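Glucuronan lyase A (Trichoderma reesei, PDB 2ZZJ) probably cleaves beta-1,4-glucuronan by endo-acting lyase chemistry on a calcium-binding beta-jelly-roll scaffold. Local coordinates at residues Y70-R75 and F195-Y200; A144-S147 and W151-V154. All blocks are in the same frame, centred on the assembly; numbering follows the deposited sequence.

Contact 1: Y70-R75 and F195-Y200; sequences YGFAFR and FRVGLY
Between the two antiparallel sheets of the beta-jelly roll lies an aromatic core, and here Tyr-70 and Phe-72 on strand 66-76 meet Phe-195 and Val-197 on strand 192-197. The short strand segments run almost parallel, 11° apart, with their axes 10.1 Å from one another, too far for backbone pairing and right for a layer of large side chains. Tyr-70 and Phe-195 form a T-shaped pair: Tyr-70 presents its edge, CD1 standing 4.0 Å from Phe-195 CD2 over the rim of that ring's face, with the planes at 59°. Phe-195 reaches it because its CG lies anti to the backbone N (chi1 174°), while Tyr-70 CG lies anti to its own carbonyl carbon, and the two side chains run alongside one another, pointing opposite ways. CD2 of Phe-72 comes to the edge of the Phe-195 ring, 4.3 Å from its CZ. A beta-branched valine suits a strand, and CG1 of Val-197 covers one face of Phe-72, 4.4 Å from its CG. Tyrosine brings a buried hydroxyl, satisfied by Gly-61 O and Trp-160 NE1; Phe-92 extends the cluster, packing against both Tyr-70 and Phe-195. Alternate residues directed inward from facing sheets, meeting through apolar packing and one edge-to-face aromatic pair, are characteristic of the core of a jelly-roll beta-sandwich.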
ATOM      1  N   TYR A  70       1.512  -4.350 -10.388  1.00 11.40           N
ATOM      2  CA  TYR A  70       1.256  -4.872  -9.038  1.00 11.01           C
ATOM      3  C   TYR A  70      -0.243  -5.148  -8.940  1.00 10.96           C
ATOM      4  O   TYR A  70      -1.045  -4.349  -9.421  1.00 10.74           O
ATOM      5  CB  TYR A  70       1.603  -3.800  -7.990  1.00 11.06           C
ATOM      6  CG  TYR A  70       3.030  -3.325  -8.151  1.00 12.07           C
ATOM      7  CD1 TYR A  70       4.085  -3.952  -7.454  1.00 13.38           C
ATOM      8  CD2 TYR A  70       3.344  -2.310  -9.055  1.00 15.09           C
ATOM      9  CE1 TYR A  70       5.429  -3.528  -7.650  1.00 13.47           C
ATOM     10  CE2 TYR A  70       4.677  -1.903  -9.249  1.00 14.08           C
ATOM     11  CZ  TYR A  70       5.683  -2.506  -8.527  1.00 15.73           C
ATOM     12  OH  TYR A  70       6.980  -2.104  -8.718  1.00 16.31           O
ATOM     13  N   GLY A  71      -0.623  -6.244  -8.297  1.00 10.65           N
ATOM     14  CA  GLY A  71      -2.041  -6.571  -8.126  1.00  9.21           C
ATOM     15  C   GLY A  71      -2.233  -7.103  -6.708  1.00  9.47           C
ATOM     16  O   GLY A  71      -1.345  -7.791  -6.160  1.00 10.24           O
ATOM     17  N   PHE A  72      -3.372  -6.809  -6.104  1.00  8.55           N
ATOM     18  CA  PHE A  72      -3.758  -7.480  -4.842  1.00  8.93           C
ATOM     19  C   PHE A  72      -5.240  -7.392  -4.651  1.00  9.95           C
ATOM     20  O   PHE A  72      -5.909  -6.507  -5.247  1.00  9.37           O
ATOM     21  CB  PHE A  72      -3.039  -6.934  -3.624  1.00  8.93           C
ATOM     22  CG  PHE A  72      -3.288  -5.460  -3.366  1.00  8.98           C
ATOM     23  CD1 PHE A  72      -4.202  -5.068  -2.397  1.00 11.79           C
ATOM     24  CD2 PHE A  72      -2.595  -4.486  -4.094  1.00 12.40           C
ATOM     25  CE1 PHE A  72      -4.438  -3.685  -2.134  1.00 11.59           C
ATOM     26  CE2 PHE A  72      -2.818  -3.118  -3.856  1.00 10.75           C
ATOM     27  CZ  PHE A  72      -3.741  -2.722  -2.883  1.00 11.67           C
ATOM     28  N   ALA A  73      -5.764  -8.331  -3.862  1.00  9.31           N
ATOM     29  CA  ALA A  73      -7.149  -8.198  -3.454  1.00 10.10           C
ATOM     30  C   ALA A  73      -7.185  -7.774  -1.993  1.00 10.52           C
ATOM     31  O   ALA A  73      -6.337  -8.193  -1.204  1.00 10.75           O
ATOM     32  CB  ALA A  73      -7.892  -9.519  -3.643  1.00 10.02           C
ATOM     33  N   PHE A  74      -8.158  -6.960  -1.623  1.00 10.18           N
ATOM     34  CA  PHE A  74      -8.353  -6.585  -0.204  1.00  9.82           C
ATOM     35  C   PHE A  74      -9.832  -6.457   0.130  1.00 10.43           C
ATOM     36  O   PHE A  74     -10.662  -6.304  -0.762  1.00 10.11           O
ATOM     37  CB  PHE A  74      -7.598  -5.295   0.164  1.00 10.66           C
ATOM     38  CG  PHE A  74      -8.312  -4.035  -0.267  1.00  9.49           C
ATOM     39  CD1 PHE A  74      -9.153  -3.362   0.616  1.00 10.24           C
ATOM     40  CD2 PHE A  74      -8.189  -3.571  -1.593  1.00  9.84           C
ATOM     41  CE1 PHE A  74      -9.851  -2.184   0.210  1.00 11.00           C
ATOM     42  CE2 PHE A  74      -8.896  -2.392  -2.025  1.00 13.81           C
ATOM     43  CZ  PHE A  74      -9.714  -1.723  -1.114  1.00 12.71           C
ATOM     44  N   ARG A  75     -10.133  -6.509   1.425  1.00 11.23           N
ATOM     45  CA  ARG A  75     -11.494  -6.514   1.905  1.00 10.95           C
ATOM     46  C   ARG A  75     -11.519  -5.823   3.257  1.00 11.67           C
ATOM     47  O   ARG A  75     -10.759  -6.180   4.158  1.00 10.97           O
ATOM     48  CB  ARG A  75     -11.959  -7.959   2.063  1.00 11.74           C
ATOM     49  CG  ARG A  75     -13.400  -8.088   2.570  1.00 12.33           C
ATOM     50  CD  ARG A  75     -13.654  -9.539   2.905  1.00 17.06           C
ATOM     51  NE  ARG A  75     -15.045  -9.790   3.285  1.00 18.90           N
ATOM     52  CZ  ARG A  75     -15.508  -9.671   4.524  1.00 21.76           C
ATOM     53  NH1 ARG A  75     -14.714  -9.281   5.493  1.00 19.32           N
ATOM     54  NH2 ARG A  75     -16.782  -9.954   4.794  1.00 23.01           N
ATOM     55  N   PHE A 195       7.691  -3.374  -1.420  1.00 17.11           N
ATOM     56  CA  PHE A 195       6.252  -3.299  -1.670  1.00 16.00           C
ATOM     57  C   PHE A 195       5.627  -3.973  -0.463  1.00 15.22           C
ATOM     58  O   PHE A 195       5.875  -5.165  -0.201  1.00 15.65           O
ATOM     59  CB  PHE A 195       5.913  -4.041  -2.954  1.00 15.87           C
ATOM     60  CG  PHE A 195       4.437  -4.137  -3.226  1.00 15.47           C
ATOM     61  CD1 PHE A 195       3.597  -3.033  -3.024  1.00 16.03           C
ATOM     62  CD2 PHE A 195       3.887  -5.347  -3.672  1.00 16.06           C
ATOM     63  CE1 PHE A 195       2.207  -3.106  -3.292  1.00 16.13           C
ATOM     64  CE2 PHE A 195       2.475  -5.443  -3.944  1.00 13.94           C
ATOM     65  CZ  PHE A 195       1.655  -4.334  -3.749  1.00 15.03           C
ATOM     66  N   ARG A 196       4.854  -3.208   0.304  1.00 13.56           N
ATOM     67  CA  ARG A 196       4.184  -3.752   1.470  1.00 13.10           C
ATOM     68  C   ARG A 196       2.673  -3.740   1.270  1.00 13.29           C
ATOM     69  O   ARG A 196       2.108  -2.767   0.704  1.00 11.81           O
ATOM     70  CB  ARG A 196       4.481  -2.919   2.705  1.00 13.73           C
ATOM     71  CG  ARG A 196       5.965  -2.774   3.010  1.00 14.88           C
ATOM     72  CD  ARG A 196       6.072  -2.089   4.326  1.00 19.00           C
ATOM     73  NE  ARG A 196       7.466  -1.869   4.696  1.00 18.38           N
ATOM     74  CZ  ARG A 196       7.829  -1.127   5.736  1.00 24.17           C
ATOM     75  NH1 ARG A 196       6.899  -0.540   6.511  1.00 22.34           N
ATOM     76  NH2 ARG A 196       9.122  -0.960   5.986  1.00 23.21           N
ATOM     77  N   VAL A 197       2.019  -4.803   1.739  1.00 13.00           N
ATOM     78  CA  VAL A 197       0.556  -4.742   1.853  1.00 12.84           C
ATOM     79  C   VAL A 197       0.155  -4.948   3.310  1.00 12.92           C
ATOM     80  O   VAL A 197       0.764  -5.757   4.041  1.00 12.64           O
ATOM     81  CB  VAL A 197      -0.232  -5.684   0.855  1.00 14.41           C
ATOM     82  CG1 VAL A 197       0.127  -5.388  -0.619  1.00 16.09           C
ATOM     83  CG2 VAL A 197      -0.072  -7.174   1.221  1.00 14.73           C
ATOM     84  N   GLY A 198      -0.861  -4.219   3.755  1.00 11.56           N
ATOM     85  CA  GLY A 198      -1.322  -4.399   5.116  1.00 11.24           C
ATOM     86  C   GLY A 198      -1.931  -3.154   5.720  1.00 11.92           C
ATOM     87  O   GLY A 198      -1.814  -2.053   5.163  1.00 12.62           O
ATOM     88  N   LEU A 199      -2.563  -3.357   6.872  1.00 12.20           N
ATOM     89  CA  LEU A 199      -3.289  -2.269   7.543  1.00 12.98           C
ATOM     90  C   LEU A 199      -2.278  -1.451   8.328  1.00 13.81           C
ATOM     91  O   LEU A 199      -1.644  -1.964   9.276  1.00 15.00           O
ATOM     92  CB  LEU A 199      -4.350  -2.860   8.478  1.00 12.26           C
ATOM     93  CG  LEU A 199      -5.092  -1.822   9.358  1.00 13.26           C
ATOM     94  CD1 LEU A 199      -5.804  -0.715   8.503  1.00 14.10           C
ATOM     95  CD2 LEU A 199      -6.077  -2.570  10.198  1.00 13.78           C
ATOM     96  N   TYR A 200      -2.144  -0.192   7.941  1.00 14.21           N
ATOM     97  CA  TYR A 200      -1.271   0.762   8.620  1.00 14.41           C
ATOM     98  C   TYR A 200      -2.096   1.963   9.051  1.00 14.33           C
ATOM     99  O   TYR A 200      -2.492   2.805   8.233  1.00 14.06           O
ATOM    100  CB  TYR A 200      -0.088   1.131   7.710  1.00 15.21           C
ATOM    101  CG  TYR A 200       0.742   2.326   8.162  1.00 17.10           C
ATOM    102  CD1 TYR A 200       0.982   2.554   9.520  1.00 20.28           C
ATOM    103  CD2 TYR A 200       1.352   3.168   7.235  1.00 17.68           C
ATOM    104  CE1 TYR A 200       1.771   3.635   9.943  1.00 21.13           C
ATOM    105  CE2 TYR A 200       2.130   4.273   7.644  1.00 19.67           C
ATOM    106  CZ  TYR A 200       2.342   4.471   9.003  1.00 20.45           C
ATOM    107  OH  TYR A 200       3.099   5.535   9.440  1.00 19.28           O
TER

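Contact 2: A144-S147 and W151-V154; sequences ATVS and WHRV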
ATOM      1  N   ALA A 144     -11.900   5.603  -6.263  1.00 17.77           N
ATOM      2  CA  ALA A 144     -13.035   4.708  -6.282  1.00 18.64           C
ATOM      3  C   ALA A 144     -13.698   4.710  -4.941  1.00 19.12           C
ATOM      4  O   ALA A 144     -13.028   4.794  -3.899  1.00 18.03           O
ATOM      5  CB  ALA A 144     -12.621   3.275  -6.610  1.00 18.90           C
ATOM      6  N   THR A 145     -15.019   4.584  -4.971  1.00 19.13           N
ATOM      7  CA  THR A 145     -15.810   4.303  -3.782  1.00 19.39           C
ATOM      8  C   THR A 145     -15.584   2.857  -3.346  1.00 19.11           C
ATOM      9  O   THR A 145     -15.674   1.900  -4.148  1.00 19.85           O
ATOM     10  CB  THR A 145     -17.328   4.542  -4.063  1.00 20.40           C
ATOM     11  OG1 THR A 145     -17.484   5.888  -4.511  1.00 24.47           O
ATOM     12  CG2 THR A 145     -18.111   4.368  -2.812  1.00 21.67           C
ATOM     13  N   VAL A 146     -15.283   2.696  -2.070  1.00 17.23           N
ATOM     14  CA  VAL A 146     -14.961   1.398  -1.537  1.00 17.86           C
ATOM     15  C   VAL A 146     -16.079   0.916  -0.622  1.00 18.18           C
ATOM     16  O   VAL A 146     -16.361   1.557   0.415  1.00 18.86           O
ATOM     17  CB  VAL A 146     -13.604   1.437  -0.738  1.00 16.53           C
ATOM     18  CG1 VAL A 146     -13.273   0.079  -0.242  1.00 16.62           C
ATOM     19  CG2 VAL A 146     -12.464   1.988  -1.607  1.00 17.10           C
ATOM     20  N   SER A 147     -16.704  -0.184  -1.002  1.00 17.28           N
ATOM     21  CA  SER A 147     -17.702  -0.847  -0.176  1.00 18.06           C
ATOM     22  C   SER A 147     -17.078  -1.755   0.874  1.00 17.72           C
ATOM     23  O   SER A 147     -16.080  -2.434   0.626  1.00 17.46           O
ATOM     24  CB  SER A 147     -18.667  -1.648  -1.048  1.00 18.43           C
ATOM     25  OG  SER A 147     -17.984  -2.731  -1.670  1.00 18.11           O
ATOM     26  N   TRP A 151     -14.718  -8.203  -1.320  1.00 14.74           N
ATOM     27  CA  TRP A 151     -13.356  -8.247  -1.907  1.00 13.22           C
ATOM     28  C   TRP A 151     -13.240  -7.268  -3.060  1.00 13.67           C
ATOM     29  O   TRP A 151     -14.043  -7.314  -4.032  1.00 14.20           O
ATOM     30  CB  TRP A 151     -13.009  -9.646  -2.403  1.00 13.97           C
ATOM     31  CG  TRP A 151     -12.680 -10.579  -1.282  1.00 13.63           C
ATOM     32  CD1 TRP A 151     -13.500 -11.518  -0.697  1.00 14.10           C
ATOM     33  CD2 TRP A 151     -11.445 -10.631  -0.592  1.00 11.30           C
ATOM     34  NE1 TRP A 151     -12.822 -12.166   0.305  1.00 15.41           N
ATOM     35  CE2 TRP A 151     -11.552 -11.640   0.388  1.00 14.85           C
ATOM     36  CE3 TRP A 151     -10.242  -9.905  -0.700  1.00 11.84           C
ATOM     37  CZ2 TRP A 151     -10.499 -11.951   1.254  1.00 14.04           C
ATOM     38  CZ3 TRP A 151      -9.202 -10.216   0.144  1.00 12.75           C
ATOM     39  CH2 TRP A 151      -9.337 -11.235   1.118  1.00 12.88           C
ATOM     40  N   HIS A 152     -12.249  -6.395  -2.980  1.00 11.84           N
ATOM     41  CA  HIS A 152     -11.897  -5.483  -4.069  1.00 11.95           C
ATOM     42  C   HIS A 152     -10.540  -5.847  -4.649  1.00 11.94           C
ATOM     43  O   HIS A 152      -9.748  -6.450  -3.972  1.00 12.80           O
ATOM     44  CB  HIS A 152     -11.870  -4.052  -3.554  1.00 11.73           C
ATOM     45  CG  HIS A 152     -13.200  -3.610  -3.029  1.00 12.75           C
ATOM     46  ND1 HIS A 152     -14.316  -3.487  -3.841  1.00 15.57           N
ATOM     47  CD2 HIS A 152     -13.598  -3.273  -1.779  1.00 12.92           C
ATOM     48  CE1 HIS A 152     -15.345  -3.099  -3.104  1.00 17.72           C
ATOM     49  NE2 HIS A 152     -14.934  -2.934  -1.853  1.00 14.14           N
ATOM     50  N   ARG A 153     -10.314  -5.499  -5.913  1.00 10.91           N
ATOM     51  CA  ARG A 153      -9.157  -5.940  -6.630  1.00 11.10           C
ATOM     52  C   ARG A 153      -8.503  -4.734  -7.245  1.00 11.85           C
ATOM     53  O   ARG A 153      -9.144  -3.984  -8.008  1.00 12.32           O
ATOM     54  CB  ARG A 153      -9.550  -6.951  -7.743  1.00 10.88           C
ATOM     55  CG  ARG A 153     -10.159  -8.277  -7.221  1.00 12.81           C
ATOM     56  CD  ARG A 153     -11.688  -8.201  -6.998  1.00 16.62           C
ATOM     57  NE  ARG A 153     -12.439  -7.901  -8.222  1.00 20.71           N
ATOM     58  CZ  ARG A 153     -13.666  -7.358  -8.225  1.00 22.44           C
ATOM     59  NH1 ARG A 153     -14.274  -7.043  -7.070  1.00 19.01           N
ATOM     60  NH2 ARG A 153     -14.281  -7.107  -9.378  1.00 19.46           N
ATOM     61  N   VAL A 154      -7.212  -4.568  -6.947  1.00 12.13           N
ATOM     62  CA  VAL A 154      -6.464  -3.367  -7.315  1.00 11.36           C
ATOM     63  C   VAL A 154      -5.330  -3.813  -8.220  1.00 12.21           C
ATOM     64  O   VAL A 154      -4.640  -4.810  -7.915  1.00 11.10           O
ATOM     65  CB  VAL A 154      -5.858  -2.641  -6.067  1.00 11.39           C
ATOM     66  CG1 VAL A 154      -4.939  -1.478  -6.489  1.00 11.66           C
ATOM     67  CG2 VAL A 154      -6.961  -2.134  -5.122  1.00 11.84           C
TER
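The His-152 ring meets Ser-147 O at its edge, while CG1 of Val-146 comes in obliquely, 3.7 Å from CD2; outside the two segments, Phe-172 stacks with the imidazole. The other flat group, the guanidinium of Arg-153, has Trp-151 O at its edge, close to its plane, and NH1 of Arg-153 bonds back to that oxygen at 3.1 Å, while its NE pairs with Asp-236. NE2 of His-152 donates to Ser-147 O at 2.8 Å, with an N-H...O angle of 158°. The oxygen lies only 5° out of the ring plane, and the donor uses a carbonyl lone pair. With CG anti to its carbonyl carbon (chi1 -61°), His-152 reaches from the strand toward the neighbouring loop. Valine suits its side of the ring by supplying a methyl. The bond to Ser-147 uses the backbone, whereas the small polar OG fits 3.0 Å from CE1 of His-152 at the exposed edge of the contact. At its far nitrogen, ND1, histidine bonds to Asp-173 OD2. An alanine at His-152 would probably leave Ser-147 O and the Asp-173 carboxylate without this partner and open a gap beside Val-146. Both ring nitrogens are engaged, fixing the ring's rotation; the carboxylate would be expected to favour a proton on ND1 as well, giving the imidazole some cationic character.

In the fold
The centres of contacts 1 and 2 lie about 12 Å apart, and both segments of contact 2 fall between the two segments of contact 1 in the sequence. Contact 1 joins the two sheets near the middle of the molecule, whereas contact 2 lies farther out, about 14 Å from the chain centre, where the chain leaves strand 135-145 of one sheet and enters strand 152-160 of the other. Strands 66-76 and 152-160 are antiparallel neighbours, and backbone bonds of Phe-72 with Val-154 and Phe-74 with His-152 tie the contacts together directly. The sandwich is thus joined both through its core and by a short covalent connection between sheets.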